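Side-chain contacts in glutathione s-transferase (Haemonchus contortus, PDB 2WS2), which probably catalyses the conjugation of glutathione to electrophilic substrates RX, releasing a halide and a proton: residues A119-K122 with D123-P127; Y105-V108 with L109-M112; K96-L99 with N100-P104; D174-P177 with E178-A181. All coordinates share one frame; numbering follows the deposited sequence.

Contact 1: A119-K122 with D123-P127; sequences ALEK and DVFEP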
loop_
_atom_site.group_PDB
_atom_site.type_symbol
_atom_site.label_atom_id
_atom_site.label_comp_id
_atom_site.label_asym_id
_atom_site.label_seq_id
_atom_site.Cartn_x
_atom_site.Cartn_y
_atom_site.Cartn_z
ATOM N N ALA A 119 23.818 -3.072 16.051
ATOM C CA ALA A 119 23.368 -1.678 16.031
ATOM C C ALA A 119 22.413 -1.339 14.880
ATOM O O ALA A 119 22.117 -0.168 14.639
ATOM C CB ALA A 119 24.548 -0.704 16.099
ATOM N N LEU A 120 21.934 -2.364 14.184
ATOM C CA LEU A 120 20.810 -2.234 13.259
ATOM C C LEU A 120 19.593 -2.839 13.935
ATOM O O LEU A 120 18.469 -2.323 13.822
ATOM C CB LEU A 120 21.081 -2.959 11.951
ATOM C CG LEU A 120 21.804 -2.207 10.832
ATOM C CD1 LEU A 120 21.334 -2.802 9.564
ATOM C CD2 LEU A 120 21.525 -0.693 10.869
ATOM N N GLU A 121 19.827 -3.941 14.631
ATOM C CA GLU A 121 18.871 -4.431 15.595
ATOM C C GLU A 121 18.398 -3.245 16.410
ATOM O O GLU A 121 17.215 -2.967 16.416
ATOM C CB GLU A 121 19.514 -5.467 16.510
ATOM C CG GLU A 121 18.525 -6.266 17.348
ATOM C CD GLU A 121 19.004 -7.672 17.634
ATOM O OE1 GLU A 121 18.710 -8.187 18.740
ATOM O OE2 GLU A 121 19.648 -8.286 16.738
ATOM N N LYS A 122 19.325 -2.546 17.066
ATOM C CA LYS A 122 18.985 -1.497 18.037
ATOM C C LYS A 122 18.717 -0.063 17.527
ATOM O O LYS A 122 18.112 0.711 18.261
ATOM C CB LYS A 122 19.973 -1.480 19.225
ATOM C CG LYS A 122 21.421 -1.134 18.885
ATOM C CD LYS A 122 22.361 -1.350 20.079
ATOM C CE LYS A 122 23.069 -2.710 20.045
ATOM N NZ LYS A 122 24.495 -2.592 20.505
ATOM N N ASP A 123 19.162 0.300 16.318
ATOM C CA ASP A 123 18.870 1.670 15.774
ATOM C C ASP A 123 17.874 1.657 14.592
ATOM O O ASP A 123 17.470 2.716 14.075
ATOM C CB ASP A 123 20.152 2.470 15.432
ATOM C CG ASP A 123 20.917 2.980 16.691
ATOM O OD1 ASP A 123 20.542 4.003 17.314
ATOM O OD2 ASP A 123 21.935 2.372 17.049
ATOM N N VAL A 124 17.461 0.466 14.184
ATOM C CA VAL A 124 16.416 0.308 13.171
ATOM C C VAL A 124 15.268 -0.596 13.672
ATOM O O VAL A 124 14.140 -0.128 13.855
ATOM C CB VAL A 124 16.993 -0.232 11.834
ATOM C CG1 VAL A 124 15.877 -0.750 10.924
ATOM C CG2 VAL A 124 17.860 0.835 11.123
ATOM N N PHE A 125 15.585 -1.869 13.916
ATOM C CA PHE A 125 14.590 -2.926 14.134
ATOM C C PHE A 125 13.799 -2.823 15.426
ATOM O O PHE A 125 12.580 -3.014 15.428
ATOM C CB PHE A 125 15.252 -4.315 14.073
ATOM C CG PHE A 125 14.339 -5.448 14.480
ATOM C CD1 PHE A 125 13.402 -5.968 13.584
ATOM C CD2 PHE A 125 14.406 -5.991 15.776
ATOM C CE1 PHE A 125 12.552 -7.015 13.966
ATOM C CE2 PHE A 125 13.552 -7.035 16.173
ATOM C CZ PHE A 125 12.631 -7.552 15.270
ATOM N N GLU A 126 14.490 -2.592 16.532
ATOM C CA GLU A 126 13.833 -2.684 17.829
ATOM C C GLU A 126 12.950 -1.461 18.111
ATOM O O GLU A 126 11.820 -1.631 18.553
ATOM C CB GLU A 126 14.842 -2.962 18.942
ATOM C CG GLU A 126 15.852 -4.020 18.528
ATOM C CD GLU A 126 16.028 -5.099 19.542
ATOM O OE1 GLU A 126 16.919 -4.960 20.424
ATOM O OE2 GLU A 126 15.285 -6.097 19.437
ATOM N N PRO A 127 13.431 -0.237 17.797
ATOM C CA PRO A 127 12.494 0.862 17.955
ATOM C C PRO A 127 11.373 0.804 16.918
ATOM O O PRO A 127 10.418 1.582 17.016
ATOM C CB PRO A 127 13.367 2.109 17.759
ATOM C CG PRO A 127 14.792 1.601 17.796
ATOM C CD PRO A 127 14.725 0.237 17.293
#
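E121 and E126 bring their acidic side chains together across one turn, CG of E121 lying 3.5 Å from the carboxylate carbon CD of E126. A chi1 of -167° carries the E121 chain beside its own carbonyl carbon, towards the next turn, where CG meets E126. The two carboxylate planes stand 79° apart, and OE1 of E121 is 4.1 Å from OE1 of E126, a like-charge approach that Y169 probably eases: its OH is hydrogen-bonded to both E121 OE1 and E126 OE2. The other oxygen of E121, OE2, bonds to Y105 OH. These residues form the first turns of helix 118-143, in the all-helical C-terminal domain of the glutathione transferase fold, where a wider pi-type turn spans 123-125. L120 O there takes two donors, V124 N at 3.0 Å and F125 N at 2.9 Å, the latter the straighter bond (N-H...O 170°). L120 and V124 run alongside each other, with CD2 of L120 4.0 Å from CG2 of V124. The F125 ring leads away to meet the rings of Y105 and Y169, with E126 OE2 at its edge, in plane. At P127, whose ring nitrogen has no hydrogen to donate, the helix is kinked, and CG of the proline rests 3.5 Å from K122 O.

Contact 2: Y105-V108 with L109-M112; sequences YFKV and LLGM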
loop_
_atom_site.group_PDB
_atom_site.type_symbol
_atom_site.label_atom_id
_atom_site.label_comp_id
_atom_site.label_asym_id
_atom_site.label_seq_id
_atom_site.Cartn_x
_atom_site.Cartn_y
_atom_site.Cartn_z
ATOM N N TYR A 105 17.573 -4.546 7.983
ATOM C CA TYR A 105 18.038 -5.411 9.078
ATOM C C TYR A 105 17.625 -6.883 8.859
ATOM O O TYR A 105 18.170 -7.793 9.472
ATOM C CB TYR A 105 17.567 -4.852 10.437
ATOM C CG TYR A 105 17.746 -5.822 11.579
ATOM C CD1 TYR A 105 18.982 -5.956 12.210
ATOM C CD2 TYR A 105 16.705 -6.636 11.992
ATOM C CE1 TYR A 105 19.164 -6.853 13.238
ATOM C CE2 TYR A 105 16.879 -7.552 13.023
ATOM C CZ TYR A 105 18.109 -7.639 13.648
ATOM O OH TYR A 105 18.298 -8.534 14.663
ATOM N N PHE A 106 16.699 -7.123 7.937
ATOM C CA PHE A 106 16.243 -8.475 7.639
ATOM C C PHE A 106 17.316 -9.283 6.884
ATOM O O PHE A 106 17.317 -10.518 6.920
ATOM C CB PHE A 106 14.955 -8.396 6.811
ATOM C CG PHE A 106 13.740 -9.000 7.475
ATOM C CD1 PHE A 106 13.649 -9.107 8.865
ATOM C CD2 PHE A 106 12.679 -9.452 6.697
ATOM C CE1 PHE A 106 12.520 -9.657 9.461
ATOM C CE2 PHE A 106 11.537 -10.010 7.293
ATOM C CZ PHE A 106 11.461 -10.107 8.677
ATOM N N LYS A 107 18.223 -8.568 6.213
ATOM C CA LYS A 107 19.203 -9.158 5.310
ATOM C C LYS A 107 20.579 -9.340 5.951
ATOM O O LYS A 107 21.235 -10.358 5.735
ATOM C CB LYS A 107 19.322 -8.317 4.022
ATOM C CG LYS A 107 17.986 -8.048 3.316
ATOM C CD LYS A 107 17.270 -9.338 2.903
ATOM C CE LYS A 107 16.119 -9.700 3.824
ATOM N NZ LYS A 107 15.418 -10.955 3.429
ATOM N N VAL A 108 21.013 -8.349 6.725
ATOM C CA VAL A 108 22.258 -8.421 7.511
ATOM C C VAL A 108 22.369 -9.690 8.403
ATOM O O VAL A 108 23.356 -9.886 9.148
ATOM C CB VAL A 108 22.464 -7.101 8.282
ATOM C CG1 VAL A 108 22.653 -7.310 9.763
ATOM C CG2 VAL A 108 23.581 -6.265 7.654
ATOM N N LEU A 109 21.362 -10.556 8.313
ATOM C CA LEU A 109 21.607 -11.971 8.572
ATOM C C LEU A 109 21.298 -12.826 7.345
ATOM O O LEU A 109 22.124 -13.648 6.931
ATOM C CB LEU A 109 20.882 -12.479 9.820
ATOM C CG LEU A 109 21.468 -13.823 10.281
ATOM C CD1 LEU A 109 21.631 -13.893 11.811
ATOM C CD2 LEU A 109 20.666 -15.027 9.755
ATOM N N LEU A 110 20.137 -12.621 6.740
ATOM C CA LEU A 110 19.812 -13.339 5.501
ATOM C C LEU A 110 20.713 -12.897 4.322
ATOM O O LEU A 110 21.899 -12.594 4.513
ATOM C CB LEU A 110 18.303 -13.274 5.177
ATOM C CG LEU A 110 17.348 -14.183 5.989
ATOM C CD1 LEU A 110 17.445 -13.918 7.466
ATOM C CD2 LEU A 110 15.880 -14.065 5.554
ATOM N N GLY A 111 20.156 -12.853 3.117
ATOM C CA GLY A 111 20.962 -12.650 1.935
ATOM C C GLY A 111 21.330 -11.243 1.505
ATOM O O GLY A 111 20.809 -10.773 0.485
ATOM N N MET A 112 22.227 -10.575 2.245
ATOM C CA MET A 112 23.093 -9.527 1.620
ATOM C C MET A 112 24.059 -8.712 2.500
ATOM O O MET A 112 25.255 -9.011 2.569
ATOM C CB MET A 112 22.292 -8.568 0.701
ATOM C CG MET A 112 22.841 -8.471 -0.719
ATOM S SD MET A 112 22.298 -7.007 -1.633
ATOM C CE MET A 112 22.309 -7.597 -3.323
#
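The short, weakly bonded helix 103-107 runs out here into the loop that leads to helix 118-143, and L110 folds back against its last turn. CB and CD1 of L110 each lie 3.4 Å from the carbonyl oxygen of F106, so the leucine packs against backbone rather than against the F106 ring. Its CG sits beside its own backbone N (chi1 -76°), which brings the branched end up against that carbonyl oxygen. K107 approaches the same leucine: its chain bends at chi2 and chi3 and crosses L110 at a slant, leaving NZ 3.8 Å from CD2 of L110. This is a van der Waals contact of an ammonium group with a methyl. No hydrogen bond joins the two segments; K107 O is 2.7 Å from L110 N, but the angle is poor. Beyond L110 the chain makes an inverse gamma turn centred on G111, with a weak bond of 3.1 Å from M112 N to L110 O. The helical end is tied to the rest of the domain by Y105, which faces helix 118-143 and touches Y169; F106 packs on T166, and V108 on L117 in the loop ahead of helix 118-143.

Contact 3: K96-L99 with N100-P104; sequences KDFL and NEVRP
Backbone hydrogen bonds carry helix 82-100 to its end and show it giving way. N100 N reaches K96 O at 3.1 Å and E101 N reaches D97 O at 3.2 Å, both in the i to i+4 pattern of an alpha-helix. The next bond shortens to i+3: V102 N lies 3.3 Å from L99 O, above the carbonyl plane and 64° out of it, a tighter turn at the junction with helix 103-107.

The apolar contact is made by F98 and V102. With CG opposite the backbone N (chi1 166°), the phenyl ring swings towards the following turn, and its CE1 comes 4.1 Å from CG2 of V102 at a slant to the ring. CB of V102 also packs 3.2 Å from F98 O.

The side chain of R103 supplies the third kind of contact. It bends at chi2 (113°) and doubles back along the helix, so that CD lies 3.2 Å from L99 O and NH1 3.5 Å from CB of L99, the two side chains crossing at a slant. OD1 of N100 lies over one face of the guanidinium, 3.1 Å above its plane and offset toward the rim.

The apolar side faces helix 118-143, where F98 meets the ring of F132 and V102 packs on F125 and A128. K96 touches S64 and V65 of helix 64-75, whereas D97 and N100 reach the second subunit, packing on Q63 and N100 of that chain.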
loop_
_atom_site.group_PDB
_atom_site.type_symbol
_atom_site.label_atom_id
_atom_site.label_comp_id
_atom_site.label_asym_id
_atom_site.label_seq_id
_atom_site.Cartn_x
_atom_site.Cartn_y
_atom_site.Cartn_z
ATOM N N LYS A 96 2.647 -3.164 6.605
ATOM C CA LYS A 96 3.508 -3.039 5.441
ATOM C C LYS A 96 4.637 -2.010 5.648
ATOM O O LYS A 96 5.761 -2.255 5.233
ATOM C CB LYS A 96 2.665 -2.715 4.198
ATOM C CG LYS A 96 3.163 -3.370 2.924
ATOM C CD LYS A 96 2.606 -4.796 2.800
ATOM C CE LYS A 96 3.179 -5.534 1.628
ATOM N NZ LYS A 96 2.135 -6.455 1.037
ATOM N N ASP A 97 4.357 -0.869 6.286
ATOM C CA ASP A 97 5.418 0.126 6.541
ATOM C C ASP A 97 6.388 -0.402 7.588
ATOM O O ASP A 97 7.525 0.064 7.697
ATOM C CB ASP A 97 4.849 1.462 7.043
ATOM C CG ASP A 97 4.164 2.280 5.940
ATOM O OD1 ASP A 97 4.339 1.965 4.746
ATOM O OD2 ASP A 97 3.447 3.255 6.284
ATOM N N PHE A 98 5.919 -1.351 8.388
ATOM C CA PHE A 98 6.769 -1.968 9.383
ATOM C C PHE A 98 7.713 -2.880 8.634
ATOM O O PHE A 98 8.902 -2.860 8.894
ATOM C CB PHE A 98 5.953 -2.721 10.428
ATOM C CG PHE A 98 6.777 -3.666 11.305
ATOM C CD1 PHE A 98 7.602 -3.169 12.312
ATOM C CD2 PHE A 98 6.697 -5.036 11.131
ATOM C CE1 PHE A 98 8.351 -4.029 13.125
ATOM C CE2 PHE A 98 7.434 -5.917 11.964
ATOM C CZ PHE A 98 8.260 -5.398 12.957
ATOM N N LEU A 99 7.175 -3.653 7.698
ATOM C CA LEU A 99 7.977 -4.464 6.772
ATOM C C LEU A 99 9.123 -3.708 6.093
ATOM O O LEU A 99 10.249 -4.192 6.075
ATOM C CB LEU A 99 7.083 -5.142 5.731
ATOM C CG LEU A 99 7.028 -6.657 5.909
ATOM C CD1 LEU A 99 6.642 -7.025 7.349
ATOM C CD2 LEU A 99 6.149 -7.378 4.874
ATOM N N ASN A 100 8.836 -2.509 5.583
ATOM C CA ASN A 100 9.809 -1.717 4.832
ATOM C C ASN A 100 10.898 -1.063 5.674
ATOM O O ASN A 100 12.071 -1.037 5.287
ATOM C CB ASN A 100 9.096 -0.651 4.007
ATOM C CG ASN A 100 8.727 -1.133 2.619
ATOM O OD1 ASN A 100 8.201 -2.237 2.433
ATOM N ND2 ASN A 100 8.989 -0.291 1.630
ATOM N N GLU A 101 10.497 -0.510 6.813
ATOM C CA GLU A 101 11.428 0.087 7.767
ATOM C C GLU A 101 12.269 -1.031 8.440
ATOM O O GLU A 101 13.096 -0.774 9.313
ATOM C CB GLU A 101 10.620 0.856 8.840
ATOM C CG GLU A 101 11.337 2.057 9.496
ATOM C CD GLU A 101 11.113 2.111 11.002
ATOM O OE1 GLU A 101 11.807 2.888 11.675
ATOM O OE2 GLU A 101 10.271 1.338 11.525
ATOM N N VAL A 102 12.066 -2.272 8.040
ATOM C CA VAL A 102 12.723 -3.381 8.736
ATOM C C VAL A 102 13.522 -4.349 7.838
ATOM O O VAL A 102 14.234 -5.225 8.339
ATOM C CB VAL A 102 11.698 -4.097 9.672
ATOM C CG1 VAL A 102 11.595 -5.574 9.397
ATOM C CG2 VAL A 102 11.976 -3.751 11.153
ATOM N N ARG A 103 13.410 -4.159 6.529
ATOM C CA ARG A 103 14.150 -4.928 5.511
ATOM C C ARG A 103 15.675 -4.854 5.716
ATOM O O ARG A 103 16.299 -5.874 5.955
ATOM C CB ARG A 103 13.820 -4.433 4.081
ATOM C CG ARG A 103 12.651 -5.075 3.359
ATOM C CD ARG A 103 11.536 -4.043 3.164
ATOM N NE ARG A 103 10.610 -4.335 2.067
ATOM C CZ ARG A 103 9.598 -5.192 2.123
ATOM N NH1 ARG A 103 9.382 -5.908 3.225
ATOM N NH2 ARG A 103 8.820 -5.371 1.057
ATOM N N PRO A 104 16.287 -3.658 5.586
ATOM C CA PRO A 104 17.732 -3.537 5.769
ATOM C C PRO A 104 18.332 -4.331 6.916
ATOM O O PRO A 104 19.480 -4.770 6.806
ATOM C CB PRO A 104 17.915 -2.045 5.995
ATOM C CG PRO A 104 16.944 -1.461 5.031
ATOM C CD PRO A 104 15.762 -2.438 4.950
#

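Contact 4: D174-P177 with E178-A181; sequences DGFP and EVKA
A partly buried helix start in the C-terminal domain, this local contact joins the loop after helix 155-162 to the first turn of helix 177-186. F176 holds the N-cap position and P177 opens the helix, a place where the lack of a proline N-H costs no bond within the helix. The carbonyls of these two residues begin the backbone bonding: A181 N reaches P177 O at 3.1 Å, from above the carbonyl plane, and F176 O probably receives K180 N, whose place is less sure, as well as a weak bond from V179 N.

Two side-chain pairs accompany the turn. On the inner flank, CB of F176 lies 3.6 Å from CG2 of V179. V179 has CG1 opposite the backbone N (chi1 -178°), which sets CG2 beside that N and facing the phenylalanine; the methyl approaches the phenyl ring obliquely, while the far end of the ring leads away from residues 178-181, towards helix 118-143. V179 CB also rests 3.4 Å from F176 O, the carbonyl that starts the helix.

On the outer flank P177 and E178 run alongside one another in the same direction. A bend at chi2 (89°) folds the glutamate back, placing its OE1 3.5 Å from CG of P177, against the pyrrolidine ring. One turn on, CB of A181 packs 3.4 Å from P177 O.

The buried side is turned to helix 118-143: F176 rests on R129, Q130 and T134, and V179 on F133. In the preceding loop, Y173 is touched by both V179 and K180.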
loop_
_atom_site.group_PDB
_atom_site.type_symbol
_atom_site.label_atom_id
_atom_site.label_comp_id
_atom_site.label_asym_id
_atom_site.label_seq_id
_atom_site.Cartn_x
_atom_site.Cartn_y
_atom_site.Cartn_z
ATOM N N ASP A 174 8.606 -10.716 22.413
ATOM C CA ASP A 174 9.040 -10.948 23.794
ATOM C C ASP A 174 8.146 -10.186 24.789
ATOM O O ASP A 174 7.239 -10.778 25.389
ATOM C CB ASP A 174 10.542 -10.629 23.973
ATOM C CG ASP A 174 11.108 -11.173 25.301
ATOM O OD1 ASP A 174 10.961 -12.392 25.567
ATOM O OD2 ASP A 174 11.695 -10.386 26.070
ATOM N N GLY A 175 8.348 -8.880 24.932
ATOM C CA GLY A 175 7.483 -8.078 25.788
ATOM C C GLY A 175 6.086 -7.830 25.225
ATOM O O GLY A 175 5.493 -6.791 25.509
ATOM N N PHE A 176 5.548 -8.780 24.457
ATOM C CA PHE A 176 4.232 -8.618 23.823
ATOM C C PHE A 176 3.436 -9.904 23.671
ATOM O O PHE A 176 3.189 -10.331 22.532
ATOM C CB PHE A 176 4.414 -7.997 22.426
ATOM C CG PHE A 176 5.159 -6.696 22.436
ATOM C CD1 PHE A 176 4.524 -5.531 22.833
ATOM C CD2 PHE A 176 6.483 -6.637 22.032
ATOM C CE1 PHE A 176 5.209 -4.328 22.848
ATOM C CE2 PHE A 176 7.184 -5.432 22.004
ATOM C CZ PHE A 176 6.549 -4.267 22.434
ATOM N N PRO A 177 3.010 -10.533 24.800
ATOM C CA PRO A 177 2.256 -11.793 24.728
ATOM C C PRO A 177 0.900 -11.677 24.068
ATOM O O PRO A 177 0.343 -12.665 23.635
ATOM C CB PRO A 177 2.039 -12.177 26.217
ATOM C CG PRO A 177 2.189 -10.933 26.955
ATOM C CD PRO A 177 3.205 -10.100 26.202
ATOM N N GLU A 178 0.338 -10.479 23.996
ATOM C CA GLU A 178 -0.933 -10.382 23.286
ATOM C C GLU A 178 -0.760 -10.526 21.794
ATOM O O GLU A 178 -1.610 -11.108 21.135
ATOM C CB GLU A 178 -1.739 -9.144 23.670
ATOM C CG GLU A 178 -2.560 -9.363 24.972
ATOM C CD GLU A 178 -1.780 -8.987 26.207
ATOM O OE1 GLU A 178 -0.541 -8.931 26.101
ATOM O OE2 GLU A 178 -2.402 -8.687 27.273
ATOM N N VAL A 179 0.350 -10.010 21.275
ATOM C CA VAL A 179 0.653 -10.136 19.850
ATOM C C VAL A 179 0.835 -11.616 19.573
ATOM O O VAL A 179 0.071 -12.227 18.815
ATOM C CB VAL A 179 1.937 -9.341 19.494
ATOM C CG1 VAL A 179 2.250 -9.409 18.015
ATOM C CG2 VAL A 179 1.803 -7.925 19.964
ATOM N N LYS A 180 1.790 -12.217 20.286
ATOM C CA LYS A 180 2.058 -13.656 20.164
ATOM C C LYS A 180 0.802 -14.514 20.166
ATOM O O LYS A 180 0.681 -15.424 19.399
ATOM C CB LYS A 180 3.111 -14.140 21.209
ATOM C CG LYS A 180 3.398 -15.650 21.136
ATOM C CD LYS A 180 4.648 -15.994 21.954
ATOM C CE LYS A 180 4.625 -17.452 22.471
ATOM N NZ LYS A 180 5.471 -17.542 23.738
ATOM N N ALA A 181 -0.169 -14.200 20.995
ATOM C CA ALA A 181 -1.382 -15.020 21.064
ATOM C C ALA A 181 -2.371 -14.737 19.927
ATOM O O ALA A 181 -3.208 -15.567 19.584
ATOM C CB ALA A 181 -2.059 -14.808 22.394
#

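Overall arrangement
All four contacts are local and lie in the C-terminal helical domain. Contacts 1 and 2 are surface contacts, while contacts 3 and 4 are partly buried, and contact 3, the nearest to the centre of the chain, is the one that reaches the second subunit. Contacts 2 and 3 share helix 103-107, and both press on contact 1 in helix 118-143, contact 2 through Y105, contact 3 through V102. Contact 4 touches none of the others, about 7 Å from contact 1 at nearest atoms, yet it packs farther along helix 118-143. Paired acids mark contact 1, carbonyl packing contact 2, mixed apolar and arginine packing contact 3, and helix initiation contact 4.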